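Local coordinates for CoA-binding domain-containing protein (Thermus thermophilus, PDB 1IUK) that probably binds coenzyme A through a Rossmann-like domain, although its cellular role is unknown, at residues S11-I16 with Q39-L44. Residues are numbered along the deposited sequence; the frame is centred on the assembly and turned at random.
Sequences SQAKTI and QGYRVL
The parallel pairing of Ile16 with Val43 and of Thr15 with Arg42 begins the beta-alpha-beta crossover of a Rossmann-like domain, in which strand 15-19 passes through helix 28-38 into its neighbour, strand 42-46. As in any parallel pair, one residue bonds to both neighbours of its partner. Arg42 reaches either side of Thr15, its N giving to Lys14 O (2.7 Å) and its O accepting from Ile16 N (2.8 Å). Ile16 likewise brackets Val43, its O taking the N-H of Leu44 (Leu44 N to Ile16 O, 2.9 Å). Two carbonyls do double duty, Arg42 O also meeting the CA-H of Thr15 and Ile16 O that of Val43.

Tyr41, just ahead of its strand, closes the start of the pairing. With CG anti to the carbonyl carbon (chi1 -67°), its ring lies alongside the chain of Ala13 and Lys14, and the carbonyl O of Lys14 meets the ring edge in its plane. Ala13 O also approaches that edge, 3.4 Å from Tyr41 CE2. Over one face rests the CD1 methyl of Ile16, a CH-pi contact 3.7 Å from the ring centroid, shifted toward Tyr41 CG; Ile16 CG1 also lies near CG and CD2. The phenol hydroxyl is hydrogen-bonded to Leu10 O, tying the start of strand 42-46 to the last turn of helix 3-12. Replacing this tyrosine by alanine removes ring and hydroxyl, and is likely to leave the Ile16 methyl without its aromatic face and Leu10 O without this partner.

Lys14 NZ and Arg42 NH1 lie 4.4 Å apart, a like-charge proximity probably eased by the salt bridge of Arg42 to Glu58. On the sheet face carrying Ile16 and Val43, Leu36 of helix 28-38 packs against both and against Tyr41, while strand 73-76 flanks strand 15-19 on the side opposite strand 42-46, the sheet's outer edge within this chain.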
# COMPACT_ATOMS: atom_id res chain seq x y z
N SER A 11 -2.69 -13.91 -0.57
CA SER A 11 -1.77 -15.04 -0.77
C SER A 11 -1.21 -15.11 -2.18
O SER A 11 -0.09 -15.56 -2.39
CB SER A 11 -2.46 -16.37 -0.41
OG SER A 11 -3.59 -16.62 -1.22
N GLN A 12 -1.98 -14.63 -3.14
CA GLN A 12 -1.55 -14.66 -4.53
C GLN A 12 -0.66 -13.45 -4.88
O GLN A 12 0.21 -13.55 -5.76
CB GLN A 12 -2.78 -14.73 -5.44
CG GLN A 12 -2.48 -15.35 -6.78
CD GLN A 12 -1.99 -14.30 -7.76
OE1 GLN A 12 -2.50 -13.17 -7.78
NE2 GLN A 12 -1.00 -14.66 -8.57
N ALA A 13 -0.86 -12.34 -4.19
CA ALA A 13 -0.09 -11.11 -4.42
C ALA A 13 1.41 -11.25 -4.19
O ALA A 13 1.85 -12.03 -3.35
CB ALA A 13 -0.64 -9.99 -3.53
N LYS A 14 2.18 -10.47 -4.95
CA LYS A 14 3.63 -10.47 -4.83
C LYS A 14 4.16 -9.08 -4.50
O LYS A 14 4.89 -8.91 -3.52
CB LYS A 14 4.29 -10.93 -6.13
CG LYS A 14 5.73 -10.43 -6.24
CD LYS A 14 6.40 -10.79 -7.55
CE LYS A 14 7.91 -10.64 -7.46
NZ LYS A 14 8.54 -10.37 -8.78
N THR A 15 3.82 -8.10 -5.34
CA THR A 15 4.32 -6.73 -5.17
C THR A 15 3.42 -5.79 -4.36
O THR A 15 2.23 -5.61 -4.66
CB THR A 15 4.59 -6.11 -6.55
OG1 THR A 15 3.38 -6.06 -7.29
CG2 THR A 15 5.56 -6.96 -7.33
N ILE A 16 3.99 -5.18 -3.33
CA ILE A 16 3.25 -4.24 -2.51
C ILE A 16 3.98 -2.90 -2.51
O ILE A 16 5.10 -2.80 -2.02
CB ILE A 16 3.12 -4.73 -1.04
CG1 ILE A 16 2.47 -6.11 -0.99
CG2 ILE A 16 2.30 -3.72 -0.23
CD1 ILE A 16 2.20 -6.61 0.41
N GLN A 39 7.18 -11.75 5.05
CA GLN A 39 6.16 -12.68 4.60
C GLN A 39 6.26 -13.03 3.11
O GLN A 39 5.32 -13.58 2.53
CB GLN A 39 4.77 -12.13 4.91
CG GLN A 39 4.63 -11.66 6.35
CD GLN A 39 5.35 -12.55 7.33
OE1 GLN A 39 4.91 -13.67 7.60
NE2 GLN A 39 6.46 -12.07 7.87
N GLY A 40 7.39 -12.69 2.50
CA GLY A 40 7.60 -13.02 1.10
C GLY A 40 7.10 -12.08 0.01
O GLY A 40 7.04 -12.47 -1.15
N TYR A 41 6.74 -10.86 0.37
CA TYR A 41 6.27 -9.88 -0.61
C TYR A 41 7.43 -9.02 -1.09
O TYR A 41 8.43 -8.88 -0.39
CB TYR A 41 5.22 -8.95 0.01
CG TYR A 41 3.92 -9.62 0.38
CD1 TYR A 41 3.59 -9.82 1.71
CD2 TYR A 41 3.03 -10.04 -0.60
CE1 TYR A 41 2.40 -10.43 2.06
CE2 TYR A 41 1.83 -10.66 -0.26
CZ TYR A 41 1.52 -10.85 1.08
OH TYR A 41 0.35 -11.46 1.44
N ARG A 42 7.29 -8.45 -2.28
CA ARG A 42 8.31 -7.55 -2.79
C ARG A 42 7.71 -6.19 -2.46
O ARG A 42 6.69 -5.80 -3.02
CB ARG A 42 8.48 -7.68 -4.29
CG ARG A 42 9.38 -6.58 -4.86
CD ARG A 42 9.64 -6.76 -6.35
NE ARG A 42 11.00 -6.35 -6.68
CZ ARG A 42 12.02 -7.18 -6.80
NH1 ARG A 42 11.82 -8.49 -6.62
NH2 ARG A 42 13.24 -6.72 -7.07
N VAL A 43 8.33 -5.48 -1.52
CA VAL A 43 7.83 -4.18 -1.11
C VAL A 43 8.60 -3.09 -1.83
O VAL A 43 9.84 -3.07 -1.83
CB VAL A 43 7.93 -4.00 0.43
CG1 VAL A 43 7.15 -5.08 1.13
CG2 VAL A 43 9.38 -4.05 0.86
N LEU A 44 7.85 -2.20 -2.47
CA LEU A 44 8.42 -1.10 -3.23
C LEU A 44 8.10 0.21 -2.53
O LEU A 44 6.96 0.67 -2.54
CB LEU A 44 7.84 -1.10 -4.64
CG LEU A 44 7.94 -2.45 -5.36
CD1 LEU A 44 7.18 -2.39 -6.69
CD2 LEU A 44 9.40 -2.80 -5.58